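Peroxisomal acyl-coenzyme A oxidase 1 (Arabidopsis thaliana, PDB 1W07) uses FAD and molecular oxygen to desaturate long- and medium-chain acyl-CoAs to 2-trans-enoyl-CoAs in peroxisomal beta-oxidation, releasing hydrogen peroxide. Local coordinates at residues C399-E412 and N615-L629. The protein carries 1 engineered substitution. Residues are numbered along the deposited sequence; the frame is centred on the assembly and turned at random.
Sequences CGGHGYLWCSGLPE and NSVLGRYDGNVYPKL. With FAD (flavin-adenine dinucleotide), chain C.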
# COMPACT_ATOMS: atom_id res chain seq x y z
N CYS B 399 -3.06 -8.68 -9.41
CA CYS B 399 -2.22 -9.35 -10.40
C CYS B 399 -1.43 -10.52 -9.76
O CYS B 399 -0.50 -11.05 -10.35
CB CYS B 399 -1.24 -8.36 -11.05
SG CYS B 399 -1.97 -7.25 -12.21
N GLY B 400 -1.83 -10.92 -8.55
CA GLY B 400 -1.17 -12.03 -7.89
C GLY B 400 0.34 -11.92 -7.78
O GLY B 400 0.88 -10.83 -7.67
N GLY B 401 1.04 -13.06 -7.81
CA GLY B 401 2.49 -13.05 -7.70
C GLY B 401 3.24 -12.15 -8.67
O GLY B 401 4.12 -11.39 -8.25
N HIS B 402 2.91 -12.25 -9.95
CA HIS B 402 3.57 -11.45 -10.98
C HIS B 402 3.43 -9.95 -10.76
O HIS B 402 4.23 -9.18 -11.27
CB HIS B 402 3.06 -11.81 -12.39
CG HIS B 402 3.24 -13.24 -12.76
ND1 HIS B 402 4.31 -14.00 -12.33
CD2 HIS B 402 2.48 -14.06 -13.52
CE1 HIS B 402 4.19 -15.22 -12.81
NE2 HIS B 402 3.09 -15.29 -13.53
N GLY B 403 2.40 -9.53 -10.04
CA GLY B 403 2.25 -8.11 -9.79
C GLY B 403 3.39 -7.59 -8.89
O GLY B 403 3.60 -6.38 -8.81
N TYR B 404 4.12 -8.49 -8.23
CA TYR B 404 5.21 -8.10 -7.35
C TYR B 404 6.48 -7.73 -8.13
O TYR B 404 7.40 -7.09 -7.61
CB TYR B 404 5.49 -9.23 -6.36
CG TYR B 404 6.43 -8.86 -5.21
CD1 TYR B 404 6.13 -7.80 -4.34
CD2 TYR B 404 7.60 -9.58 -4.99
CE1 TYR B 404 7.00 -7.47 -3.29
CE2 TYR B 404 8.45 -9.27 -3.95
CZ TYR B 404 8.16 -8.23 -3.10
OH TYR B 404 9.02 -7.98 -2.05
N LEU B 405 6.53 -8.13 -9.40
CA LEU B 405 7.68 -7.80 -10.25
C LEU B 405 7.63 -6.35 -10.70
O LEU B 405 6.59 -5.87 -11.14
CB LEU B 405 7.70 -8.69 -11.49
CG LEU B 405 8.39 -10.06 -11.35
CD1 LEU B 405 8.14 -10.91 -12.59
CD2 LEU B 405 9.87 -9.81 -11.13
N TRP B 406 8.76 -5.66 -10.61
CA TRP B 406 8.81 -4.27 -11.03
C TRP B 406 8.27 -4.05 -12.46
O TRP B 406 7.61 -3.05 -12.72
CB TRP B 406 10.26 -3.77 -10.98
CG TRP B 406 10.36 -2.29 -11.10
CD1 TRP B 406 10.26 -1.40 -10.08
CD2 TRP B 406 10.56 -1.53 -12.30
NE1 TRP B 406 10.39 -0.12 -10.57
CE2 TRP B 406 10.57 -0.17 -11.92
CE3 TRP B 406 10.73 -1.86 -13.65
CZ2 TRP B 406 10.75 0.86 -12.85
CZ3 TRP B 406 10.90 -0.82 -14.58
CH2 TRP B 406 10.91 0.52 -14.17
N CYS B 407 8.56 -4.99 -13.38
CA CYS B 407 8.12 -4.83 -14.76
C CYS B 407 6.59 -4.88 -14.92
O CYS B 407 6.05 -4.68 -16.02
CB CYS B 407 8.82 -5.86 -15.68
SG CYS B 407 8.39 -7.60 -15.42
N SER B 408 5.87 -5.12 -13.82
CA SER B 408 4.41 -5.10 -13.92
C SER B 408 3.93 -3.63 -13.99
O SER B 408 2.77 -3.37 -14.32
CB SER B 408 3.76 -5.80 -12.72
OG SER B 408 3.86 -5.02 -11.53
N GLY B 409 4.84 -2.69 -13.68
CA GLY B 409 4.52 -1.28 -13.72
C GLY B 409 3.78 -0.76 -12.51
O GLY B 409 3.69 0.45 -12.29
N LEU B 410 3.25 -1.67 -11.70
CA LEU B 410 2.47 -1.28 -10.53
C LEU B 410 3.25 -0.85 -9.28
O LEU B 410 2.87 0.10 -8.61
CB LEU B 410 1.46 -2.39 -10.19
CG LEU B 410 0.40 -2.57 -11.30
CD1 LEU B 410 -0.43 -3.84 -11.12
CD2 LEU B 410 -0.49 -1.34 -11.30
N PRO B 411 4.35 -1.56 -8.96
CA PRO B 411 5.16 -1.20 -7.78
C PRO B 411 5.65 0.25 -7.88
O PRO B 411 5.48 1.05 -6.95
CB PRO B 411 6.31 -2.20 -7.83
CG PRO B 411 5.67 -3.42 -8.46
CD PRO B 411 4.82 -2.82 -9.56
N GLU B 412 6.25 0.61 -9.00
CA GLU B 412 6.73 1.97 -9.14
C GLU B 412 5.58 2.99 -9.16
O GLU B 412 5.70 4.07 -8.57
CB GLU B 412 7.58 2.13 -10.41
CG GLU B 412 8.22 3.52 -10.50
CD GLU B 412 8.90 3.77 -11.83
OE1 GLU B 412 8.38 3.32 -12.87
OE2 GLU B 412 9.94 4.46 -11.84
N ASN B 615 4.22 1.13 -19.36
CA ASN B 615 5.45 0.47 -18.92
C ASN B 615 5.12 -0.77 -18.09
O ASN B 615 5.65 -0.94 -16.99
CB ASN B 615 6.28 1.45 -18.09
CG ASN B 615 7.71 1.00 -17.90
OD1 ASN B 615 8.36 0.57 -18.85
ND2 ASN B 615 8.21 1.13 -16.68
N SER B 616 4.26 -1.62 -18.64
CA SER B 616 3.79 -2.81 -17.94
C SER B 616 3.70 -4.03 -18.82
O SER B 616 3.05 -4.01 -19.87
CB SER B 616 2.40 -2.55 -17.37
OG SER B 616 1.84 -3.74 -16.85
N VAL B 617 4.33 -5.10 -18.38
CA VAL B 617 4.31 -6.34 -19.12
C VAL B 617 2.96 -7.02 -18.92
O VAL B 617 2.41 -7.61 -19.84
CB VAL B 617 5.44 -7.29 -18.63
CG1 VAL B 617 5.28 -8.65 -19.30
CG2 VAL B 617 6.83 -6.68 -18.96
N LEU B 618 2.40 -6.92 -17.72
CA LEU B 618 1.12 -7.56 -17.44
C LEU B 618 -0.01 -6.83 -18.14
O LEU B 618 -1.03 -7.43 -18.50
CB LEU B 618 0.85 -7.59 -15.93
CG LEU B 618 1.94 -8.15 -15.01
CD1 LEU B 618 1.34 -8.27 -13.62
CD2 LEU B 618 2.45 -9.52 -15.49
N GLY B 619 0.18 -5.52 -18.34
CA GLY B 619 -0.84 -4.70 -18.95
C GLY B 619 -0.68 -4.36 -20.41
O GLY B 619 -1.34 -3.44 -20.90
N ARG B 620 0.18 -5.08 -21.11
CA ARG B 620 0.42 -4.83 -22.52
C ARG B 620 -0.89 -4.84 -23.28
O ARG B 620 -1.76 -5.67 -23.02
CB ARG B 620 1.33 -5.91 -23.13
CG ARG B 620 2.79 -5.87 -22.73
CD ARG B 620 3.50 -7.06 -23.40
NE ARG B 620 3.38 -7.00 -24.85
CZ ARG B 620 4.20 -6.30 -25.63
NH1 ARG B 620 5.20 -5.60 -25.10
NH2 ARG B 620 4.00 -6.25 -26.95
N TYR B 621 -1.00 -3.94 -24.24
CA TYR B 621 -2.19 -3.85 -25.08
C TYR B 621 -2.53 -5.19 -25.73
O TYR B 621 -3.70 -5.60 -25.75
CB TYR B 621 -1.95 -2.80 -26.18
CG TYR B 621 -3.10 -2.66 -27.16
CD1 TYR B 621 -4.15 -1.79 -26.90
CD2 TYR B 621 -3.15 -3.44 -28.32
CE1 TYR B 621 -5.24 -1.70 -27.78
CE2 TYR B 621 -4.24 -3.35 -29.20
CZ TYR B 621 -5.28 -2.49 -28.92
OH TYR B 621 -6.36 -2.42 -29.78
N ASP B 622 -1.53 -5.88 -26.27
CA ASP B 622 -1.79 -7.15 -26.95
C ASP B 622 -1.95 -8.38 -26.08
O ASP B 622 -2.17 -9.48 -26.59
CB ASP B 622 -0.71 -7.41 -28.01
CG ASP B 622 0.68 -7.57 -27.42
OD1 ASP B 622 0.79 -7.87 -26.21
OD2 ASP B 622 1.67 -7.41 -28.16
N GLY B 623 -1.84 -8.21 -24.76
CA GLY B 623 -1.99 -9.33 -23.86
C GLY B 623 -0.94 -10.43 -23.97
O GLY B 623 -1.17 -11.53 -23.47
N ASN B 624 0.20 -10.14 -24.60
CA ASN B 624 1.27 -11.14 -24.76
C ASN B 624 2.17 -11.08 -23.51
O ASN B 624 3.34 -10.76 -23.57
CB ASN B 624 2.06 -10.81 -26.05
CG ASN B 624 2.97 -11.95 -26.48
OD1 ASN B 624 2.65 -13.12 -26.29
ND2 ASN B 624 4.10 -11.60 -27.10
N VAL B 625 1.57 -11.41 -22.37
CA VAL B 625 2.24 -11.33 -21.07
C VAL B 625 3.39 -12.29 -20.77
O VAL B 625 4.53 -11.86 -20.54
CB VAL B 625 1.18 -11.49 -19.92
CG1 VAL B 625 1.84 -11.32 -18.55
CG2 VAL B 625 0.08 -10.46 -20.09
N TYR B 626 3.10 -13.57 -20.76
CA TYR B 626 4.11 -14.55 -20.38
C TYR B 626 5.40 -14.47 -21.17
O TYR B 626 6.48 -14.44 -20.59
CB TYR B 626 3.50 -15.95 -20.40
CG TYR B 626 2.32 -16.07 -19.45
CD1 TYR B 626 1.14 -16.69 -19.84
CD2 TYR B 626 2.38 -15.54 -18.15
CE1 TYR B 626 0.05 -16.79 -18.98
CE2 TYR B 626 1.29 -15.62 -17.28
CZ TYR B 626 0.12 -16.25 -17.70
OH TYR B 626 -0.97 -16.31 -16.86
N PRO B 627 5.30 -14.42 -22.50
CA PRO B 627 6.54 -14.35 -23.27
C PRO B 627 7.33 -13.09 -22.93
O PRO B 627 8.55 -13.14 -22.83
CB PRO B 627 6.05 -14.37 -24.72
CG PRO B 627 4.81 -15.22 -24.64
CD PRO B 627 4.15 -14.69 -23.38
N LYS B 628 6.63 -11.99 -22.71
CA LYS B 628 7.29 -10.73 -22.40
C LYS B 628 7.88 -10.68 -21.00
O LYS B 628 8.82 -9.93 -20.74
CB LYS B 628 6.33 -9.56 -22.60
CG LYS B 628 5.97 -9.34 -24.08
CD LYS B 628 7.19 -8.83 -24.85
CE LYS B 628 6.95 -8.72 -26.36
NZ LYS B 628 8.16 -8.16 -27.05
N LEU B 629 7.34 -11.48 -20.09
CA LEU B 629 7.86 -11.54 -18.73
C LEU B 629 9.23 -12.18 -18.79
O LEU B 629 10.17 -11.73 -18.13
CB LEU B 629 6.95 -12.37 -17.82
CG LEU B 629 5.80 -11.63 -17.10
CD1 LEU B 629 4.89 -12.64 -16.40
CD2 LEU B 629 6.37 -10.64 -16.09
PA FAD C . -3.45 -16.22 -8.93
O1A FAD C . -3.89 -17.41 -8.16
O2A FAD C . -3.23 -16.35 -10.38
O5B FAD C . -4.47 -15.02 -8.64
C5B FAD C . -4.44 -13.80 -9.39
C4B FAD C . -5.72 -13.00 -9.14
O4B FAD C . -6.82 -13.89 -9.43
C3B FAD C . -5.85 -12.62 -7.66
O3B FAD C . -6.69 -11.46 -7.54
C2B FAD C . -6.54 -13.85 -7.08
O2B FAD C . -7.28 -13.48 -5.91
C1B FAD C . -7.54 -14.13 -8.21
N9A FAD C . -8.02 -15.53 -8.16
C8A FAD C . -7.32 -16.60 -8.54
N7A FAD C . -8.06 -17.70 -8.39
C5A FAD C . -9.25 -17.32 -7.92
C6A FAD C . -10.41 -18.01 -7.58
N6A FAD C . -10.48 -19.33 -7.74
N1A FAD C . -11.51 -17.28 -7.11
C2A FAD C . -11.42 -15.89 -6.99
N3A FAD C . -10.30 -15.27 -7.32
C4A FAD C . -9.23 -15.94 -7.78
N1 FAD C . 6.59 -20.52 -5.38
C2 FAD C . 7.39 -21.66 -5.22
O2 FAD C . 7.07 -22.71 -5.78
N3 FAD C . 8.57 -21.56 -4.47
C4 FAD C . 8.95 -20.34 -3.90
O4 FAD C . 9.99 -20.27 -3.25
C4X FAD C . 8.15 -19.22 -4.07
N5 FAD C . 8.55 -17.97 -3.56
C5X FAD C . 7.77 -16.83 -3.74
C6 FAD C . 8.25 -15.58 -3.35
C7 FAD C . 7.54 -14.43 -3.68
C7M FAD C . 8.11 -13.06 -3.28
C8 FAD C . 6.35 -14.52 -4.40
C8M FAD C . 5.57 -13.27 -4.82
C9 FAD C . 5.87 -15.77 -4.77
C9A FAD C . 6.57 -16.93 -4.45
N10 FAD C . 6.14 -18.18 -4.92
C10 FAD C . 6.97 -19.30 -4.80
C1' FAD C . 4.84 -18.32 -5.62
C2' FAD C . 3.72 -18.25 -4.58
O2' FAD C . 3.97 -19.21 -3.55
C3' FAD C . 2.31 -18.49 -5.15
O3' FAD C . 2.26 -19.75 -5.82
C4' FAD C . 1.88 -17.39 -6.12
O4' FAD C . 2.26 -16.09 -5.64
C5' FAD C . 0.36 -17.43 -6.30
O5' FAD C . -0.07 -16.26 -7.00
P FAD C . -0.68 -16.36 -8.48
O1P FAD C . 0.17 -15.52 -9.36
O2P FAD C . -0.87 -17.79 -8.83
O3P FAD C . -2.10 -15.64 -8.27
O HOH W 1 7.97 -2.90 -17.86
O HOH W 2 7.60 0.89 -13.65
O HOH W 3 6.72 3.86 -15.67
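Backbone meets backbone where V617 N donates to C407 O (3.0 Å) at a nearly straight 168°, and the CA atoms of G409 and S616 are the nearest pair across the two segments. The contact joins the glycine-rich FAD-binding turn after helix 370-398, in the C-alpha1 domain of the acyl-CoA oxidase fold, to the loop leading into helix 625-635 near the C terminus. S616 carries an ST motif: its OG gives its proton to S408 O (2.7 Å), from above that carbonyl plane, and accepts from G619 N. With OG anti to the backbone N (chi1 172°) and beside its own carbonyl carbon, the hydroxyl can meet both S408 O and G619 N. An alanine here is likely to leave S408 O and G619 N without this shared mate, and the turn from V617 to R620 less firmly fixed. G409, at the N-cap position before helix 410-417, has positive phi and lies so close that a side chain would strike N615 O. L618 drives its CD1 between C399 CB and S408 CB, 3.6 Å from C399 CB, while its CD2 rests alongside H402 CB. L629 splits its two methyls: CD2 lies against C407 SG (3.7 Å) and L405 CD1, and CD1 sits over one face of the H402 imidazole as a CH-pi contact, 4.1 Å from the ring centroid. H402 NE2 is hydrogen-bonded to L140 O of the second subunit. On the same turn G401 N donates to FAD O1P (3.0 Å), which places the contact beside the cofactor's diphosphate. E412 OE2 bonds A233 N and R53. N615 ND2 approaches the six-membered ring of W406 obliquely, 3.7 Å from CH2, and a water accepts weakly from N615 ND2 and donates to E412 OE1 (2.7 Å).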